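Putative exported protein (Bacteroides fragilis, PDB 4RAA) is of unknown function but folds as a six-bladed beta-propeller and is probably exported, perhaps as a lipoprotein. Local coordinates at residues Y307-S312 with V318-V323; V43-E48 with L54-A59; S37-N42 with E350-L355; K276-Y281 with K294-Q299. All coordinates share one frame; numbering follows the deposited sequence.

Overall arrangement
Interactions 1 and 2 lie near the middle of the propeller, each centred about 9 Å from the centre of the chain, and are buried; interaction 4, about 17 Å out, is buried too, whereas interaction 3, about 18 Å out, is only partly so. Backbone pairing carries interaction 2, while interaction 1 combines one backbone bond and a bridging water with aromatic packing; interaction 3 rests on one asparagine amide, interaction 4 on apolar packing. Strands 316-321 and 354-360, reached by interactions 1 and 3, are neighbours in one sheet. The Ser309 hydroxyl and Ile310 carbonyl join interaction 1 to interaction 2, Asp57 joins 2 to 3, and Phe308 meets Ile278 of interaction 4.

Interaction 1: residues Y307-S312 with V318-V323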
loop_
_atom_site.group_PDB
_atom_site.type_symbol
_atom_site.label_atom_id
_atom_site.label_comp_id
_atom_site.label_asym_id
_atom_site.label_seq_id
_atom_site.Cartn_x
_atom_site.Cartn_y
_atom_site.Cartn_z
ATOM N N TYR A 307 27.465 22.391 -5.679
ATOM C CA TYR A 307 26.022 22.423 -5.461
ATOM C C TYR A 307 25.646 22.520 -3.984
ATOM O O TYR A 307 26.426 22.149 -3.099
ATOM C CB TYR A 307 25.367 21.158 -6.056
ATOM C CG TYR A 307 25.816 19.853 -5.412
ATOM C CD1 TYR A 307 27.055 19.263 -5.742
ATOM C CD2 TYR A 307 25.001 19.196 -4.479
ATOM C CE1 TYR A 307 27.464 18.069 -5.145
ATOM C CE2 TYR A 307 25.397 18.002 -3.882
ATOM C CZ TYR A 307 26.622 17.434 -4.213
ATOM O OH TYR A 307 27.001 16.248 -3.608
ATOM N N PHE A 308 24.439 23.021 -3.749
ATOM C CA PHE A 308 23.848 23.074 -2.417
ATOM C C PHE A 308 22.912 21.877 -2.284
ATOM O O PHE A 308 22.091 21.631 -3.177
ATOM C CB PHE A 308 23.091 24.396 -2.166
ATOM C CG PHE A 308 23.943 25.460 -1.542
ATOM C CD1 PHE A 308 24.683 26.344 -2.326
ATOM C CD2 PHE A 308 24.032 25.562 -0.151
ATOM C CE1 PHE A 308 25.482 27.323 -1.737
ATOM C CE2 PHE A 308 24.822 26.537 0.446
ATOM C CZ PHE A 308 25.554 27.417 -0.348
ATOM N N SER A 309 23.059 21.123 -1.188
ATOM C CA SER A 309 22.146 20.021 -0.880
ATOM C C SER A 309 20.807 20.632 -0.572
ATOM O O SER A 309 20.737 21.734 -0.008
ATOM C CB SER A 309 22.568 19.228 0.358
ATOM O OG SER A 309 23.801 18.604 0.152
ATOM N N ILE A 310 19.749 19.923 -0.939
ATOM C CA ILE A 310 18.403 20.374 -0.610
ATOM C C ILE A 310 18.222 20.019 0.885
ATOM O O ILE A 310 18.786 19.034 1.362
ATOM C CB ILE A 310 17.361 19.839 -1.621
ATOM C CG1 ILE A 310 17.700 20.416 -3.019
ATOM C CG2 ILE A 310 15.951 20.253 -1.199
ATOM C CD1 ILE A 310 17.126 19.684 -4.213
ATOM N N GLY A 311 17.479 20.862 1.605
ATOM C CA GLY A 311 17.303 20.792 3.070
ATOM C C GLY A 311 18.274 21.688 3.851
ATOM O O GLY A 311 19.279 22.175 3.315
ATOM N N SER A 312 17.954 21.899 5.124
ATOM C CA SER A 312 18.759 22.691 6.060
ATOM C C SER A 312 18.801 22.028 7.447
ATOM O O SER A 312 18.043 21.089 7.717
ATOM C CB SER A 312 18.234 24.125 6.136
ATOM O OG SER A 312 16.834 24.160 6.321
ATOM N N VAL A 318 23.274 23.557 3.643
ATOM C CA VAL A 318 24.293 22.505 3.545
ATOM C C VAL A 318 24.877 22.453 2.140
ATOM O O VAL A 318 24.135 22.514 1.167
ATOM C CB VAL A 318 23.708 21.113 3.897
ATOM C CG1 VAL A 318 24.785 20.019 3.817
ATOM C CG2 VAL A 318 23.073 21.142 5.285
ATOM N N ALA A 319 26.200 22.307 2.051
ATOM C CA ALA A 319 26.906 22.176 0.768
ATOM C C ALA A 319 28.074 21.201 0.941
ATOM O O ALA A 319 29.024 21.534 1.634
ATOM C CB ALA A 319 27.412 23.529 0.306
ATOM N N PRO A 320 28.008 19.995 0.331
ATOM C CA PRO A 320 29.108 19.043 0.490
ATOM C C PRO A 320 30.298 19.451 -0.367
ATOM O O PRO A 320 30.114 19.898 -1.504
ATOM C CB PRO A 320 28.499 17.729 0.019
ATOM C CG PRO A 320 27.533 18.144 -1.019
ATOM C CD PRO A 320 26.966 19.459 -0.562
ATOM N N LEU A 321 31.497 19.298 0.199
ATOM C CA LEU A 321 32.757 19.671 -0.428
ATOM C C LEU A 321 33.611 18.416 -0.645
ATOM O O LEU A 321 33.748 17.605 0.273
ATOM C CB LEU A 321 33.485 20.653 0.485
ATOM C CG LEU A 321 32.716 21.907 0.944
ATOM C CD1 LEU A 321 33.495 22.646 2.023
ATOM C CD2 LEU A 321 32.421 22.856 -0.206
ATOM N N ASP A 322 34.188 18.273 -1.843
ATOM C CA ASP A 322 34.972 17.093 -2.220
ATOM C C ASP A 322 36.364 17.210 -1.608
ATOM O O ASP A 322 37.089 18.159 -1.909
ATOM C CB ASP A 322 35.069 16.975 -3.746
ATOM C CG ASP A 322 35.784 15.710 -4.194
ATOM O OD1 ASP A 322 35.275 14.608 -3.897
ATOM O OD2 ASP A 322 36.837 15.814 -4.860
ATOM N N VAL A 323 36.750 16.217 -0.803
ATOM C CA VAL A 323 38.026 16.237 -0.069
ATOM C C VAL A 323 39.228 16.300 -1.009
ATOM O O VAL A 323 39.961 17.281 -0.970
ATOM C CB VAL A 323 38.135 15.054 0.935
ATOM C CG1 VAL A 323 39.531 14.956 1.563
ATOM C CG2 VAL A 323 37.050 15.182 2.013
HETATM O O HOH W 1 21.236 23.812 1.810
#
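Val318 receives residues 307-312 through its carbonyl: Ser309 N donates to Val318 O over 2.9 Å, a bent bond (137° at the hydrogen) whose donor is tilted 30° from the carbonyl plane. On the same edge of the strand, Val318 N donates to a water at 2.8 Å, which lies between it and Ser309 O and Gly311 O. The water links Gly311 O and Val318 N, 4.2 Å apart, in place of a direct bond. Gly311 takes a positive phi of 95°, which glycine accepts readily. Ala319, small enough to lie under an aromatic ring, sets CB over one face of Phe308 in a CH-pi contact, 4.1 Å from the centroid. Next, the Pro320 ring crosses Tyr307 at about a right angle, with CG 3.4 Å from Tyr307 CZ, while Pro320 CD lies 3.4 Å from Ser309 OG. Proline suits this position because the strand's pairing with 354-360 uses Ala319 and Leu321, so no N-H of residue 320 is called for. The hydroxyls of Tyr307 and Ser309 bond instead to Val43 N and O. This is the inner part of a propeller blade, where the entering chain bridges strand 316-321 and the adjoining blade.

Interaction 2: residues V43-E48 with L54-A59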
loop_
_atom_site.group_PDB
_atom_site.type_symbol
_atom_site.label_atom_id
_atom_site.label_comp_id
_atom_site.label_asym_id
_atom_site.label_seq_id
_atom_site.Cartn_x
_atom_site.Cartn_y
_atom_site.Cartn_z
ATOM N N VAL A 43 25.578 14.137 -1.705
ATOM C CA VAL A 43 24.665 14.430 -0.575
ATOM C C VAL A 43 23.517 15.173 -1.244
ATOM O O VAL A 43 23.489 16.410 -1.278
ATOM C CB VAL A 43 25.316 15.215 0.595
ATOM C CG1 VAL A 43 24.297 15.542 1.688
ATOM C CG2 VAL A 43 26.454 14.405 1.197
ATOM N N GLY A 44 22.598 14.389 -1.816
ATOM C CA GLY A 44 21.451 14.910 -2.556
ATOM C C GLY A 44 20.440 15.665 -1.722
ATOM O O GLY A 44 20.061 16.777 -2.082
ATOM N N LEU A 45 20.011 15.056 -0.614
ATOM C CA LEU A 45 18.993 15.621 0.277
ATOM C C LEU A 45 19.368 15.353 1.731
ATOM O O LEU A 45 19.951 14.311 2.024
ATOM C CB LEU A 45 17.644 14.978 -0.068
ATOM C CG LEU A 45 16.363 15.264 0.732
ATOM C CD1 LEU A 45 15.979 16.745 0.751
ATOM C CD2 LEU A 45 15.217 14.426 0.170
ATOM N N ILE A 46 19.030 16.283 2.627
ATOM C CA ILE A 46 19.328 16.155 4.061
ATOM C C ILE A 46 18.190 16.695 4.947
ATOM O O ILE A 46 17.631 17.736 4.646
ATOM C CB ILE A 46 20.691 16.808 4.401
ATOM C CG1 ILE A 46 21.154 16.435 5.816
ATOM C CG2 ILE A 46 20.660 18.324 4.220
ATOM C CD1 ILE A 46 22.585 16.840 6.103
ATOM N N ARG A 47 17.863 15.959 6.020
ATOM C CA ARG A 47 16.802 16.303 6.974
ATOM C C ARG A 47 17.221 15.969 8.407
ATOM O O ARG A 47 17.900 14.967 8.624
ATOM C CB ARG A 47 15.517 15.505 6.675
ATOM C CG ARG A 47 14.881 15.704 5.303
ATOM C CD ARG A 47 14.399 17.128 5.083
ATOM N NE ARG A 47 13.669 17.294 3.818
ATOM C CZ ARG A 47 13.408 18.461 3.199
ATOM N NH1 ARG A 47 13.856 19.635 3.673
ATOM N NH2 ARG A 47 12.706 18.457 2.054
ATOM N N GLU A 48 16.799 16.801 9.368
ATOM C CA GLU A 48 17.042 16.559 10.798
ATOM C C GLU A 48 15.998 15.571 11.313
ATOM O O GLU A 48 14.882 15.540 10.812
ATOM C CB GLU A 48 16.904 17.835 11.650
ATOM C CG GLU A 48 17.860 18.986 11.356
ATOM C CD GLU A 48 17.785 20.090 12.420
ATOM O OE1 GLU A 48 18.110 19.824 13.600
ATOM O OE2 GLU A 48 17.427 21.240 12.081
ATOM N N LEU A 54 19.519 12.642 8.461
ATOM C CA LEU A 54 19.107 11.707 7.410
ATOM C C LEU A 54 19.700 12.244 6.104
ATOM O O LEU A 54 19.383 13.367 5.723
ATOM C CB LEU A 54 17.578 11.573 7.320
ATOM C CG LEU A 54 16.913 10.545 8.244
ATOM C CD1 LEU A 54 17.384 10.638 9.687
ATOM C CD2 LEU A 54 15.397 10.670 8.154
ATOM N N ILE A 55 20.569 11.463 5.455
ATOM C CA ILE A 55 21.234 11.849 4.197
ATOM C C ILE A 55 20.915 10.837 3.107
ATOM O O ILE A 55 21.106 9.641 3.318
ATOM C CB ILE A 55 22.774 11.943 4.373
ATOM C CG1 ILE A 55 23.115 13.137 5.278
ATOM C CG2 ILE A 55 23.499 12.076 3.021
ATOM C CD1 ILE A 55 24.572 13.256 5.674
ATOM N N LEU A 56 20.474 11.339 1.948
ATOM C CA LEU A 56 20.212 10.533 0.755
ATOM C C LEU A 56 21.317 10.767 -0.270
ATOM O O LEU A 56 21.588 11.907 -0.633
ATOM C CB LEU A 56 18.876 10.908 0.133
ATOM C CG LEU A 56 18.480 10.305 -1.219
ATOM C CD1 LEU A 56 18.559 8.787 -1.213
ATOM C CD2 LEU A 56 17.077 10.775 -1.563
ATOM N N ASP A 57 21.941 9.685 -0.722
ATOM C CA ASP A 57 22.975 9.709 -1.749
ATOM C C ASP A 57 22.247 9.350 -3.037
ATOM O O ASP A 57 22.266 8.199 -3.457
ATOM C CB ASP A 57 24.094 8.711 -1.386
ATOM C CG ASP A 57 25.177 8.582 -2.457
ATOM O OD1 ASP A 57 25.133 9.298 -3.476
ATOM O OD2 ASP A 57 26.092 7.748 -2.267
ATOM N N SER A 58 21.624 10.347 -3.672
ATOM C CA SER A 58 20.845 10.133 -4.921
ATOM C C SER A 58 21.664 9.690 -6.156
ATOM O O SER A 58 21.077 9.326 -7.181
ATOM C CB SER A 58 19.962 11.352 -5.239
ATOM O OG SER A 58 20.702 12.555 -5.172
ATOM N N ALA A 59 22.994 9.733 -6.059
ATOM C CA ALA A 59 23.877 9.222 -7.098
ATOM C C ALA A 59 23.905 7.683 -7.045
ATOM O O ALA A 59 23.710 7.039 -8.073
ATOM C CB ALA A 59 25.272 9.795 -6.930
#
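Ile55 presents a forked side chain to residues 43-48, and each prong has its own neighbour. CG1 lies alongside Ile46, 3.8 Å from Ile46 CD1, the two side chains pointing the same way; CG2, turned anti to the backbone N, reaches across to Val43 CG1, also at 3.8 Å. Beta-branched residues suit a strand, and both branches of Ile55 are used. Ile46 and Ile55 form an antiparallel non-hydrogen-bonded pair, flanked by the hydrogen-bonded pairs Leu45-Leu56 and Arg47-Leu54. These strands make the hairpin 45-49/52-57, the two innermost strands of a propeller blade. At its open end Gly44 and Leu45 together face Leu56, a classic beta bulge: Leu56 O takes Gly44 N at 2.9 Å, and Leu56 N gives to Leu45 O in a nearly straight bond of 173°. Without a side chain, Gly44 lets the Ser58 hydroxyl settle 3.6 Å from its CA. Leu45 and Leu56 project from the opposite face to the isoleucines, their CB atoms 4.3 Å apart, and fit against Phe92 of the next blade; Val43 and Ile46 meet Pro320 and Val318 of the ring-closing blade, strand 316-321. Leu45 CD1 lies over one face of the Arg47 guanidinium, 3.6 Å above its plane.

Interaction 3: residues S37-N42 with E350-L355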
loop_
_atom_site.group_PDB
_atom_site.type_symbol
_atom_site.label_atom_id
_atom_site.label_comp_id
_atom_site.label_asym_id
_atom_site.label_seq_id
_atom_site.Cartn_x
_atom_site.Cartn_y
_atom_site.Cartn_z
ATOM N N SER A 37 30.835 0.623 5.192
ATOM C CA SER A 37 29.374 0.554 5.279
ATOM C C SER A 37 28.647 1.879 4.967
ATOM O O SER A 37 27.437 1.849 4.761
ATOM C CB SER A 37 28.923 0.018 6.654
ATOM O OG SER A 37 29.428 0.792 7.727
ATOM N N CYS A 38 29.360 3.014 4.910
ATOM C CA CYS A 38 28.727 4.324 4.686
ATOM C C CYS A 38 29.482 5.252 3.734
ATOM O O CYS A 38 29.662 6.444 4.015
ATOM C CB CYS A 38 28.496 5.008 6.039
ATOM S SG CYS A 38 29.999 5.556 6.879
ATOM N N LEU A 39 29.898 4.712 2.592
ATOM C CA LEU A 39 30.569 5.517 1.552
ATOM C C LEU A 39 29.499 6.379 0.860
ATOM O O LEU A 39 28.427 5.877 0.536
ATOM C CB LEU A 39 31.308 4.629 0.551
ATOM C CG LEU A 39 32.536 3.903 1.124
ATOM C CD1 LEU A 39 32.951 2.723 0.260
ATOM C CD2 LEU A 39 33.720 4.846 1.318
ATOM N N VAL A 40 29.793 7.663 0.666
ATOM C CA VAL A 40 28.867 8.629 0.082
ATOM C C VAL A 40 29.496 9.302 -1.134
ATOM O O VAL A 40 30.570 9.865 -1.012
ATOM C CB VAL A 40 28.503 9.733 1.116
ATOM C CG1 VAL A 40 27.582 10.793 0.501
ATOM C CG2 VAL A 40 27.850 9.126 2.355
ATOM N N LYS A 41 28.806 9.264 -2.281
ATOM C CA LYS A 41 29.232 9.945 -3.525
ATOM C C LYS A 41 28.655 11.357 -3.606
ATOM O O LYS A 41 29.352 12.300 -3.946
ATOM C CB LYS A 41 28.797 9.144 -4.772
ATOM C CG LYS A 41 28.937 9.885 -6.105
ATOM C CD LYS A 41 28.750 8.976 -7.307
ATOM C CE LYS A 41 28.724 9.797 -8.590
ATOM N NZ LYS A 41 28.801 8.945 -9.807
ATOM N N ASN A 42 27.367 11.472 -3.311
ATOM C CA ASN A 42 26.606 12.708 -3.423
ATOM C C ASN A 42 25.748 12.898 -2.168
ATOM O O ASN A 42 25.291 11.914 -1.600
ATOM C CB ASN A 42 25.760 12.537 -4.698
ATOM C CG ASN A 42 24.820 13.691 -4.974
ATOM O OD1 ASN A 42 23.695 13.721 -4.471
ATOM N ND2 ASN A 42 25.246 14.603 -5.852
ATOM N N GLU A 350 40.588 9.752 0.418
ATOM C CA GLU A 350 39.404 8.933 0.119
ATOM C C GLU A 350 38.176 9.272 0.965
ATOM O O GLU A 350 37.118 8.725 0.705
ATOM C CB GLU A 350 39.722 7.431 0.294
ATOM C CG GLU A 350 40.955 6.905 -0.454
ATOM C CD GLU A 350 42.293 7.319 0.136
ATOM O OE1 GLU A 350 42.312 7.837 1.268
ATOM O OE2 GLU A 350 43.335 7.153 -0.533
ATOM N N ASP A 351 38.301 10.162 1.952
ATOM C CA ASP A 351 37.187 10.470 2.877
ATOM C C ASP A 351 35.960 11.132 2.237
ATOM O O ASP A 351 36.082 11.875 1.256
ATOM C CB ASP A 351 37.652 11.327 4.092
ATOM C CG ASP A 351 38.434 10.529 5.142
ATOM O OD1 ASP A 351 38.191 9.323 5.337
ATOM O OD2 ASP A 351 39.272 11.146 5.826
ATOM N N ASN A 352 34.788 10.849 2.822
ATOM C CA ASN A 352 33.511 11.426 2.398
ATOM C C ASN A 352 33.525 12.941 2.487
ATOM O O ASN A 352 34.410 13.538 3.090
ATOM C CB ASN A 352 32.333 10.888 3.246
ATOM C CG ASN A 352 31.991 9.426 2.962
ATOM O OD1 ASN A 352 32.385 8.856 1.939
ATOM N ND2 ASN A 352 31.219 8.818 3.862
ATOM N N SER A 353 32.523 13.556 1.875
ATOM C CA SER A 353 32.409 15.013 1.837
ATOM C C SER A 353 32.448 15.696 3.214
ATOM O O SER A 353 31.896 15.172 4.195
ATOM C CB SER A 353 31.102 15.432 1.133
ATOM O OG SER A 353 31.070 14.977 -0.204
ATOM N N ILE A 354 33.150 16.831 3.271
ATOM C CA ILE A 354 33.120 17.715 4.440
ATOM C C ILE A 354 31.950 18.660 4.148
ATOM O O ILE A 354 31.967 19.375 3.134
ATOM C CB ILE A 354 34.418 18.537 4.636
ATOM C CG1 ILE A 354 35.604 17.591 4.893
ATOM C CG2 ILE A 354 34.231 19.554 5.776
ATOM C CD1 ILE A 354 36.953 18.270 5.040
ATOM N N LEU A 355 30.948 18.662 5.027
ATOM C CA LEU A 355 29.775 19.534 4.858
ATOM C C LEU A 355 30.067 20.951 5.333
ATOM O O LEU A 355 30.710 21.148 6.361
ATOM C CB LEU A 355 28.554 19.010 5.624
ATOM C CG LEU A 355 28.109 17.585 5.324
ATOM C CD1 LEU A 355 26.855 17.273 6.124
ATOM C CD2 LEU A 355 27.877 17.367 3.832
#
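Asn352 grips the loop 37-42 with both ends of its amide. ND2 donates to Cys38 O over 2.8 Å, with the nitrogen in the plane of that carbonyl and the acceptor only 10° out of the asparagine's own amide plane. OD1 receives Val40 N at 3.1 Å; the N-H points almost straight at the oxygen, 166° at the hydrogen, but arrives from above the plane of the side-chain carbonyl rather than along a lone pair. The two bonds bracket Leu39, which lies at the rim of the contact. Val40 crosses the asparagine side chain at about a right angle and brings CG2 to 3.7 Å from ND2, so that a methyl flanks the amide. The CB of Asn352 already points toward the loop, and a chi1 of -71°, with CG beside the backbone N, carries the amide on to it.

Further out, Thr34 OG1 bonds to Asn352 N, and Asp351, which precedes it, forms a salt bridge with Lys31. On the loop side, Tyr64 binds Leu39 O through its hydroxyl, and Val40 also packs on Tyr64. Strand 354-360, which follows, pairs with strand 25-31 from near the start of the chain, the Velcro closure of the propeller ring. Asparagine suits the site because one planar group supplies both a donor and an acceptor to the loop backbone, though only the ND2 bond lies in plane; using both also fixes which end of the amide is nitrogen.

Interaction 4: residues K276-Y281 with K294-Q299; sequences KYIGLY and KIFQDQ
Ile278 and Phe296 are the residues whose CA atoms come nearest, 8.0 Å apart, a separation that side chains must span. Residues 276-281 are extended within strand 275-282, so Ile278 and Leu280, two apart, direct their side chains toward the helix. Residues 294-299 belong to the short helix 293-299, with the Gln299 N to Ile295 O bond at 3.0 Å; it follows directly on strand 287-292, the edge neighbour of 275-282, and thus folds back over the sheet.

One ring does the joining. With CG anti to the backbone N (chi1 -169°), Phe296 reaches away from the helix and meets both aliphatic residues differently. Ile278 places CG2 over a face of the ring, 3.9 Å from its centroid and 16° off the normal, a CH-pi contact displaced toward the rim. Leu280 meets the edge instead, its CD1 3.8 Å from Phe296 CE1 and near the ring plane. The branching of isoleucine serves a second aromatic group as well, since its CD1 packs on Phe308. Leu25 of strand 25-31 lies against both Leu280 and Phe296, and Leu305 adds to the cover of the ring.

All three residues are buried and their side chains are pure hydrocarbon, so the contact draws its stability from excluding water and from close fit, with little directional demand beyond the weak preference of a methyl for the ring's face.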
loop_
_atom_site.group_PDB
_atom_site.type_symbol
_atom_site.label_atom_id
_atom_site.label_comp_id
_atom_site.label_asym_id
_atom_site.label_seq_id
_atom_site.Cartn_x
_atom_site.Cartn_y
_atom_site.Cartn_z
ATOM N N LYS A 276 26.951 29.560 -12.845
ATOM C CA LYS A 276 26.189 29.392 -11.587
ATOM C C LYS A 276 26.254 30.642 -10.705
ATOM O O LYS A 276 27.338 31.168 -10.458
ATOM C CB LYS A 276 26.737 28.216 -10.769
ATOM C CG LYS A 276 26.713 26.863 -11.465
ATOM C CD LYS A 276 27.489 25.831 -10.665
ATOM C CE LYS A 276 27.543 24.504 -11.399
ATOM N NZ LYS A 276 28.299 23.478 -10.629
ATOM N N TYR A 277 25.098 31.083 -10.213
ATOM C CA TYR A 277 24.962 32.252 -9.325
ATOM C C TYR A 277 24.218 31.877 -8.055
ATOM O O TYR A 277 23.539 30.851 -8.010
ATOM C CB TYR A 277 24.174 33.368 -10.023
ATOM C CG TYR A 277 24.843 33.912 -11.259
ATOM C CD1 TYR A 277 24.646 33.306 -12.501
ATOM C CD2 TYR A 277 25.684 35.030 -11.196
ATOM C CE1 TYR A 277 25.268 33.789 -13.646
ATOM C CE2 TYR A 277 26.314 35.526 -12.341
ATOM C CZ TYR A 277 26.100 34.900 -13.562
ATOM O OH TYR A 277 26.698 35.360 -14.701
ATOM N N ILE A 278 24.355 32.710 -7.026
ATOM C CA ILE A 278 23.604 32.539 -5.778
ATOM C C ILE A 278 23.160 33.880 -5.189
ATOM O O ILE A 278 23.975 34.781 -4.960
ATOM C CB ILE A 278 24.334 31.685 -4.721
ATOM C CG1 ILE A 278 23.432 31.520 -3.478
ATOM C CG2 ILE A 278 25.701 32.265 -4.353
ATOM C CD1 ILE A 278 23.891 30.456 -2.511
ATOM N N GLY A 279 21.855 33.965 -4.937
ATOM C CA GLY A 279 21.206 35.131 -4.362
ATOM C C GLY A 279 20.848 34.822 -2.922
ATOM O O GLY A 279 20.147 33.838 -2.656
ATOM N N LEU A 280 21.330 35.658 -2.000
ATOM C CA LEU A 280 21.072 35.526 -0.565
ATOM C C LEU A 280 20.063 36.610 -0.222
ATOM O O LEU A 280 20.241 37.739 -0.665
ATOM C CB LEU A 280 22.372 35.754 0.224
ATOM C CG LEU A 280 23.660 35.100 -0.320
ATOM C CD1 LEU A 280 24.901 35.513 0.459
ATOM C CD2 LEU A 280 23.533 33.586 -0.342
ATOM N N TYR A 281 19.004 36.271 0.522
ATOM C CA TYR A 281 18.015 37.251 0.999
ATOM C C TYR A 281 17.949 37.185 2.528
ATOM O O TYR A 281 17.728 36.105 3.074
ATOM C CB TYR A 281 16.636 36.995 0.385
ATOM C CG TYR A 281 15.536 37.886 0.942
ATOM C CD1 TYR A 281 15.550 39.266 0.728
ATOM C CD2 TYR A 281 14.470 37.351 1.679
ATOM C CE1 TYR A 281 14.538 40.092 1.233
ATOM C CE2 TYR A 281 13.468 38.168 2.193
ATOM C CZ TYR A 281 13.508 39.535 1.965
ATOM O OH TYR A 281 12.513 40.328 2.477
ATOM N N LYS A 294 31.698 31.350 -8.583
ATOM C CA LYS A 294 33.177 31.486 -8.673
ATOM C C LYS A 294 33.731 32.521 -7.671
ATOM O O LYS A 294 34.790 32.307 -7.074
ATOM C CB LYS A 294 33.671 31.833 -10.099
ATOM C CG LYS A 294 33.935 30.643 -11.013
ATOM C CD LYS A 294 32.678 29.892 -11.428
ATOM C CE LYS A 294 33.013 28.644 -12.243
ATOM N NZ LYS A 294 33.797 28.946 -13.474
ATOM N N ILE A 295 33.002 33.622 -7.504
ATOM C CA ILE A 295 33.370 34.690 -6.570
ATOM C C ILE A 295 33.003 34.260 -5.139
ATOM O O ILE A 295 33.832 34.392 -4.242
ATOM C CB ILE A 295 32.745 36.062 -6.982
ATOM C CG1 ILE A 295 33.498 36.676 -8.191
ATOM C CG2 ILE A 295 32.773 37.077 -5.833
ATOM C CD1 ILE A 295 33.414 35.912 -9.501
ATOM N N PHE A 296 31.772 33.755 -4.954
ATOM C CA PHE A 296 31.226 33.304 -3.648
ATOM C C PHE A 296 32.130 32.321 -2.897
ATOM O O PHE A 296 32.421 32.523 -1.725
ATOM C CB PHE A 296 29.839 32.662 -3.860
ATOM C CG PHE A 296 29.058 32.398 -2.594
ATOM C CD1 PHE A 296 28.437 33.439 -1.914
ATOM C CD2 PHE A 296 28.880 31.099 -2.119
ATOM C CE1 PHE A 296 27.691 33.197 -0.758
ATOM C CE2 PHE A 296 28.130 30.847 -0.971
ATOM C CZ PHE A 296 27.539 31.898 -0.288
ATOM N N GLN A 297 32.572 31.276 -3.585
ATOM C CA GLN A 297 33.434 30.237 -2.976
ATOM C C GLN A 297 34.854 30.725 -2.601
ATOM O O GLN A 297 35.411 30.264 -1.600
ATOM C CB GLN A 297 33.491 28.992 -3.866
ATOM C CG GLN A 297 34.297 29.161 -5.141
ATOM C CD GLN A 297 33.992 28.133 -6.210
ATOM O OE1 GLN A 297 33.218 27.188 -6.005
ATOM N NE2 GLN A 297 34.595 28.323 -7.377
ATOM N N ASP A 298 35.432 31.622 -3.410
ATOM C CA ASP A 298 36.738 32.246 -3.099
ATOM C C ASP A 298 36.629 33.247 -1.923
ATOM O O ASP A 298 37.539 33.317 -1.096
ATOM C CB ASP A 298 37.401 32.867 -4.351
ATOM C CG ASP A 298 37.995 31.808 -5.313
ATOM O OD1 ASP A 298 37.831 30.581 -5.108
ATOM O OD2 ASP A 298 38.656 32.216 -6.292
ATOM N N GLN A 299 35.521 33.987 -1.833
ATOM C CA GLN A 299 35.273 34.922 -0.710
ATOM C C GLN A 299 35.134 34.223 0.649
ATOM O O GLN A 299 35.580 34.762 1.655
ATOM C CB GLN A 299 34.039 35.800 -0.960
ATOM C CG GLN A 299 34.269 36.938 -1.948
ATOM C CD GLN A 299 33.065 37.865 -2.110
ATOM O OE1 GLN A 299 32.009 37.669 -1.496
ATOM N NE2 GLN A 299 33.223 38.887 -2.937
#